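Local coordinates for segregation protein (Thermus thermophilus, PDB 1WCV) that hydrolyses ATP, binds double-stranded DNA cooperatively when loaded with ATP, and probably takes part in bacterial chromosome partitioning, at residues 8-13 with 128-133; 32-37 with 237-242; 117-120 with 126-129. All coordinates share one frame; numbering follows the deposited sequence.

Interaction 1 (8-13 with 128-133)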
# COMPACT_ATOMS: atom_id res chain seq x y z
N ARG A 8 -8.71 -10.02 18.68
CA ARG A 8 -9.56 -10.86 17.84
C ARG A 8 -10.00 -10.07 16.61
O ARG A 8 -10.57 -8.99 16.73
CB ARG A 8 -10.79 -11.33 18.61
CG ARG A 8 -10.46 -12.27 19.74
CD ARG A 8 -11.69 -12.56 20.57
NE ARG A 8 -11.41 -13.44 21.69
CZ ARG A 8 -12.26 -13.68 22.68
NH1 ARG A 8 -11.93 -14.49 23.67
NH2 ARG A 8 -13.45 -13.09 22.67
N ILE A 9 -9.73 -10.64 15.44
CA ILE A 9 -10.08 -10.00 14.19
C ILE A 9 -10.99 -10.90 13.36
O ILE A 9 -10.65 -12.05 13.05
CB ILE A 9 -8.79 -9.69 13.37
CG1 ILE A 9 -7.88 -8.76 14.18
CG2 ILE A 9 -9.16 -9.05 12.04
CD1 ILE A 9 -6.49 -8.57 13.58
N ALA A 10 -12.15 -10.38 13.01
CA ALA A 10 -13.09 -11.13 12.21
C ALA A 10 -12.88 -10.74 10.75
O ALA A 10 -12.68 -9.57 10.44
CB ALA A 10 -14.53 -10.81 12.63
N LEU A 11 -12.90 -11.74 9.87
CA LEU A 11 -12.79 -11.52 8.44
C LEU A 11 -14.23 -11.73 7.98
O LEU A 11 -14.75 -12.85 8.08
CB LEU A 11 -11.88 -12.57 7.79
CG LEU A 11 -10.36 -12.55 8.06
CD1 LEU A 11 -9.77 -11.25 7.58
CD2 LEU A 11 -10.09 -12.76 9.54
N ALA A 12 -14.87 -10.68 7.49
CA ALA A 12 -16.26 -10.80 7.06
C ALA A 12 -16.65 -9.83 5.96
O ALA A 12 -16.13 -8.73 5.87
CB ALA A 12 -17.17 -10.58 8.26
N ASN A 13 -17.55 -10.28 5.10
CA ASN A 13 -18.09 -9.44 4.05
C ASN A 13 -19.51 -9.93 3.82
O ASN A 13 -19.93 -10.93 4.40
CB ASN A 13 -17.26 -9.49 2.76
CG ASN A 13 -17.11 -10.88 2.22
OD1 ASN A 13 -17.91 -11.76 2.52
ND2 ASN A 13 -16.08 -11.09 1.42
N LEU A 128 -22.67 -13.52 12.99
CA LEU A 128 -23.00 -12.66 14.11
C LEU A 128 -22.15 -13.01 15.33
O LEU A 128 -21.69 -12.13 16.04
CB LEU A 128 -24.49 -12.76 14.44
CG LEU A 128 -25.05 -11.77 15.47
CD1 LEU A 128 -24.56 -12.13 16.85
CD2 LEU A 128 -24.64 -10.35 15.11
N ASN A 129 -21.96 -14.30 15.58
CA ASN A 129 -21.14 -14.71 16.72
C ASN A 129 -19.70 -14.24 16.56
O ASN A 129 -19.01 -13.95 17.54
CB ASN A 129 -21.18 -16.23 16.89
CG ASN A 129 -22.24 -16.67 17.88
OD1 ASN A 129 -22.02 -16.63 19.10
ND2 ASN A 129 -23.40 -17.07 17.38
N ALA A 130 -19.24 -14.16 15.32
CA ALA A 130 -17.88 -13.70 15.05
C ALA A 130 -17.78 -12.22 15.37
O ALA A 130 -16.84 -11.77 16.03
CB ALA A 130 -17.52 -13.95 13.58
N LEU A 131 -18.77 -11.46 14.92
CA LEU A 131 -18.79 -10.03 15.14
C LEU A 131 -18.97 -9.66 16.61
O LEU A 131 -18.48 -8.63 17.06
CB LEU A 131 -19.91 -9.39 14.31
CG LEU A 131 -19.71 -9.50 12.80
CD1 LEU A 131 -20.81 -8.76 12.06
CD2 LEU A 131 -18.35 -8.92 12.44
N ALA A 132 -19.68 -10.50 17.35
CA ALA A 132 -19.91 -10.24 18.76
C ALA A 132 -18.70 -10.57 19.62
O ALA A 132 -18.58 -10.10 20.74
CB ALA A 132 -21.12 -11.04 19.25
N ALA A 133 -17.78 -11.36 19.07
CA ALA A 133 -16.59 -11.76 19.81
C ALA A 133 -15.32 -11.00 19.41
O ALA A 133 -14.35 -10.94 20.18
CB ALA A 133 -16.36 -13.25 19.63
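R8 and A10 of strand 8-11 meet A130, L131 and A133 of helix 125-133 in a buried helix-on-sheet contact. It lies in the core of the ATPase fold. The helix segment runs nearly antiparallel to the strand, at 150°, and its axis passes 8.0 Å from that of the strand. Alternation along the strand selects the residues that take part. A10 points its methyl at the helix, while I9 and L11 point away from it.

The middle of the contact is apolar and made by small groups. A10 CB lies 4.4 Å from A130 CB. It also lies 4.3 Å from L131 CD2, the branch of L131 that bends in to the A10 methyl. Two alanines facing each other let the backbones come close, with 6.1 Å between A10 CA and A130 CA. Beyond the contact, L131 continues onto helix 146-164, touching T157, L158 and V161.

The R8 end is polar. With CG beside the backbone N (chi1 -66°) and the chain extended from CG to NE, the arginine runs past the A133 carbonyl. A133 O sits tightly against R8 CD at 3.1 Å. The same oxygen lies at the edge of the guanidinium, in its plane. There it accepts a weak but straight hydrogen bond from R8 NH2, 3.4 Å long. R8 NE also has a long, weak ion pair with D109.

Helix 125-133 links strand 114-118 to strand 136-142, and strand 8-11 lies between those two in the sheet. This is a beta-alpha-beta crossover that passes over strand 8-11, the strand that leads into the nucleotide-binding loop of a P-loop NTPase.

Interaction 2 (32-37 with 237-242)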
# COMPACT_ATOMS: atom_id res chain seq x y z
N ALA A 32 1.97 -14.97 11.59
CA ALA A 32 2.74 -15.99 12.31
C ALA A 32 4.23 -15.75 12.05
O ALA A 32 5.05 -15.81 12.97
CB ALA A 32 2.37 -17.37 11.84
N ARG A 33 4.57 -15.48 10.80
CA ARG A 33 5.96 -15.24 10.43
C ARG A 33 6.51 -13.95 11.02
O ARG A 33 7.72 -13.72 11.01
CB ARG A 33 6.11 -15.26 8.91
CG ARG A 33 5.99 -16.67 8.31
CD ARG A 33 5.95 -16.65 6.79
NE ARG A 33 6.07 -17.99 6.21
CZ ARG A 33 5.13 -18.93 6.27
NH1 ARG A 33 3.98 -18.70 6.89
NH2 ARG A 33 5.35 -20.12 5.71
N LEU A 34 5.62 -13.11 11.55
CA LEU A 34 6.04 -11.87 12.18
C LEU A 34 6.36 -12.15 13.65
O LEU A 34 6.70 -11.25 14.40
CB LEU A 34 4.95 -10.80 12.09
CG LEU A 34 4.79 -10.10 10.74
CD1 LEU A 34 3.68 -9.06 10.83
CD2 LEU A 34 6.11 -9.42 10.38
N GLY A 35 6.24 -13.42 14.03
CA GLY A 35 6.52 -13.80 15.40
C GLY A 35 5.34 -13.72 16.34
O GLY A 35 5.51 -13.56 17.55
N LYS A 36 4.13 -13.84 15.80
CA LYS A 36 2.92 -13.79 16.61
C LYS A 36 2.32 -15.18 16.79
O LYS A 36 2.35 -15.99 15.87
CB LYS A 36 1.87 -12.91 15.91
CG LYS A 36 2.31 -11.50 15.57
CD LYS A 36 2.40 -10.60 16.79
CE LYS A 36 2.63 -9.16 16.37
NZ LYS A 36 2.65 -8.23 17.53
N ARG A 37 1.79 -15.45 17.99
CA ARG A 37 1.13 -16.73 18.24
C ARG A 37 -0.25 -16.48 17.66
O ARG A 37 -0.98 -15.63 18.17
CB ARG A 37 1.01 -17.02 19.73
CG ARG A 37 2.32 -17.06 20.50
CD ARG A 37 2.11 -17.68 21.87
NE ARG A 37 3.11 -17.24 22.83
CZ ARG A 37 3.17 -16.00 23.32
NH1 ARG A 37 4.11 -15.68 24.19
NH2 ARG A 37 2.28 -15.10 22.94
N ARG A 237 3.03 -7.79 3.13
CA ARG A 237 2.89 -6.36 3.39
C ARG A 237 1.59 -6.07 4.14
O ARG A 237 1.56 -5.21 5.03
CB ARG A 237 2.95 -5.60 2.06
CG ARG A 237 3.02 -4.09 2.17
CD ARG A 237 3.38 -3.47 0.82
NE ARG A 237 4.70 -3.91 0.37
CZ ARG A 237 4.93 -4.61 -0.74
NH1 ARG A 237 3.94 -4.98 -1.54
NH2 ARG A 237 6.17 -4.96 -1.05
N LEU A 238 0.52 -6.79 3.81
CA LEU A 238 -0.74 -6.58 4.50
C LEU A 238 -0.62 -6.88 5.99
O LEU A 238 -1.17 -6.16 6.81
CB LEU A 238 -1.83 -7.48 3.90
CG LEU A 238 -3.20 -7.34 4.59
CD1 LEU A 238 -3.71 -5.91 4.43
CD2 LEU A 238 -4.18 -8.32 3.99
N ALA A 239 0.09 -7.94 6.33
CA ALA A 239 0.27 -8.30 7.74
C ALA A 239 0.90 -7.11 8.47
O ALA A 239 0.55 -6.81 9.61
CB ALA A 239 1.13 -9.55 7.87
N GLU A 240 1.83 -6.44 7.80
CA GLU A 240 2.48 -5.27 8.39
C GLU A 240 1.49 -4.11 8.53
O GLU A 240 1.48 -3.41 9.53
CB GLU A 240 3.67 -4.83 7.52
CG GLU A 240 4.84 -5.81 7.50
CD GLU A 240 5.97 -5.35 6.59
OE1 GLU A 240 5.75 -5.24 5.37
OE2 GLU A 240 7.08 -5.09 7.10
N GLU A 241 0.65 -3.92 7.51
CA GLU A 241 -0.30 -2.83 7.56
C GLU A 241 -1.36 -3.13 8.62
O GLU A 241 -1.81 -2.23 9.33
CB GLU A 241 -0.95 -2.61 6.18
CG GLU A 241 -1.55 -1.21 6.07
CD GLU A 241 -2.19 -0.93 4.73
OE1 GLU A 241 -2.03 -1.75 3.79
OE2 GLU A 241 -2.86 0.12 4.62
N VAL A 242 -1.75 -4.39 8.73
CA VAL A 242 -2.73 -4.76 9.74
C VAL A 242 -2.13 -4.53 11.13
O VAL A 242 -2.79 -3.98 12.01
CB VAL A 242 -3.16 -6.24 9.60
CG1 VAL A 242 -3.82 -6.73 10.90
CG2 VAL A 242 -4.15 -6.37 8.43
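L34, in the Schellman motif that closes helix 18-33, rests on A239 and E240 of the C-terminal helix 230-246. The helix it follows is the one that leaves the P-loop. G35 makes the turn with a positive phi of 89°, and G35 N bonds back to A32 O at 2.9 Å. The chain then turns off toward strand 38-42.

One methyl of L34 does most of the work. CG is beside the backbone N (chi1 -78°), and CD1 is anti to CA (chi2 -179°). The chain therefore reaches outward to the neighbouring helix. L34 CD1 lies 3.9 Å from A239 CB, the closest approach between the two segments. It also sits over the helix backbone, 4.0 Å from A239 O and 4.4 Å from E240 N. The E240 side chain flanks this spot and is partly covered by the leucine, but its nearest approach is looser. The backbones stay well apart, with L34 CA and A239 CA 8.1 Å from each other.

Neighbouring residues extend the contact. L34 also touches M243 one turn further along helix 230-246, and A239 touches Y30 and L31 of helix 18-33. Helix 230-246 also meets the second subunit: R237 forms a salt bridge with E190 of that chain, and E240 packs on its A191.

No hydrogen bond or salt bridge joins the two segments, and the 95 Å² they bury is small. A methyl on a methyl imposes little direction, so the contact probably sets the spacing of loop and helix more than their mutual rotation.

Interaction 3 (117-120 with 126-129); sequences LDAP and LTLN
T127 and P120 share the hydrogen bond across this contact. T127 OG1 gives its proton to P120 O, and the bond is short at 2.6 Å. The C=O...donor angle is 125°, but the hydroxyl lies above the carbonyl plane, about 50° out of it. T127 chi1 of -53° puts OG1 beside the backbone N and sends CG2 anti to it. OG1 is held a second time, by the backbone N of S124 just before the helix. The hydroxyl thus ties the loop after strand 114-118 to the first turn of helix 125-133, and two bonds fix its rotation.

The same hydroxyl also meets the proline ring. P120 CG is 3.3 Å from T127 OG1; the ring and the threonine side chain lie alongside each other, pointing opposite ways.

The segment 117-120 carries the end of the Walker B strand of the P-loop NTPase fold and the loop that follows it. D118 does not touch the helix; it forms a salt bridge with K20 and a hydrogen bond with T21 OG1. Both K20 and T21 bind ATP, and T21 also binds magnesium. A119 O takes a further hydrogen bond from K20 NZ.

The remaining contacts are apolar. P120 CG packs on L126 CB at 3.8 Å, with the two side chains crossing at about a right angle. L126 then carries on to L89, T93 and L96 of helix 89-96. A119 points its methyl at the helix and lies 4.2 Å from T127 CG2, the branch that chi1 turns away from the backbone N. Here the chains come close, with A119 CA 5.0 Å from T127 CA.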
# COMPACT_ATOMS: atom_id res chain seq x y z
N LEU A 117 -10.94 -14.83 12.86
CA LEU A 117 -12.19 -15.58 12.71
C LEU A 117 -12.71 -15.47 11.29
O LEU A 117 -13.17 -14.41 10.89
CB LEU A 117 -13.24 -15.03 13.67
CG LEU A 117 -12.84 -14.83 15.13
CD1 LEU A 117 -13.91 -14.01 15.84
CD2 LEU A 117 -12.64 -16.18 15.80
N ASP A 118 -12.64 -16.56 10.54
CA ASP A 118 -13.13 -16.56 9.16
C ASP A 118 -14.63 -16.80 9.19
O ASP A 118 -15.09 -17.94 9.24
CB ASP A 118 -12.43 -17.63 8.33
CG ASP A 118 -12.72 -17.50 6.85
OD1 ASP A 118 -13.04 -16.37 6.40
OD2 ASP A 118 -12.62 -18.51 6.12
N ALA A 119 -15.40 -15.71 9.13
CA ALA A 119 -16.86 -15.75 9.19
C ALA A 119 -17.56 -16.06 7.88
O ALA A 119 -17.11 -15.67 6.81
CB ALA A 119 -17.38 -14.43 9.74
N PRO A 120 -18.69 -16.78 7.96
CA PRO A 120 -19.43 -17.12 6.74
C PRO A 120 -20.14 -15.86 6.25
O PRO A 120 -20.31 -14.90 7.01
CB PRO A 120 -20.40 -18.20 7.21
CG PRO A 120 -20.66 -17.82 8.62
CD PRO A 120 -19.29 -17.42 9.14
N LEU A 126 -23.55 -17.60 12.86
CA LEU A 126 -22.10 -17.79 12.99
C LEU A 126 -21.37 -16.50 12.67
O LEU A 126 -20.38 -16.16 13.31
CB LEU A 126 -21.62 -18.93 12.09
CG LEU A 126 -21.75 -20.30 12.77
CD1 LEU A 126 -21.65 -21.42 11.75
CD2 LEU A 126 -20.66 -20.42 13.82
N THR A 127 -21.87 -15.77 11.67
CA THR A 127 -21.25 -14.50 11.31
C THR A 127 -21.45 -13.56 12.48
O THR A 127 -20.52 -12.88 12.92
CB THR A 127 -21.93 -13.88 10.08
OG1 THR A 127 -21.97 -14.84 9.02
CG2 THR A 127 -21.17 -12.64 9.61
N LEU A 128 -22.67 -13.52 12.99
CA LEU A 128 -23.00 -12.66 14.11
C LEU A 128 -22.15 -13.01 15.33
O LEU A 128 -21.69 -12.13 16.04
CB LEU A 128 -24.49 -12.76 14.44
CG LEU A 128 -25.05 -11.77 15.47
CD1 LEU A 128 -24.56 -12.13 16.85
CD2 LEU A 128 -24.64 -10.35 15.11
N ASN A 129 -21.96 -14.30 15.58
CA ASN A 129 -21.14 -14.71 16.72
C ASN A 129 -19.70 -14.24 16.56
O ASN A 129 -19.01 -13.95 17.54
CB ASN A 129 -21.18 -16.23 16.89
CG ASN A 129 -22.24 -16.67 17.88
OD1 ASN A 129 -22.02 -16.63 19.10
ND2 ASN A 129 -23.40 -17.07 17.38

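In the fold
Interactions 1 and 3 are one continuous piece of core, with centres about 5 Å apart. Both use helix 125-133, and their strands are sheet neighbours: I9 O lies 2.8 Å from L117 N, and L11 N lies 2.9 Å from L117 O. A130 CB and A119 CB touch at 3.9 Å. Both lie near the ATP site. The A119 side chain is about 6 Å from that of K20, and the A10 side chain about 9 Å. Interaction 2 is further off, its centre about 19 Å from that of interaction 1. It still reaches strand 8-11, where I9 CD1 lies 4.2 Å from V242 CG1.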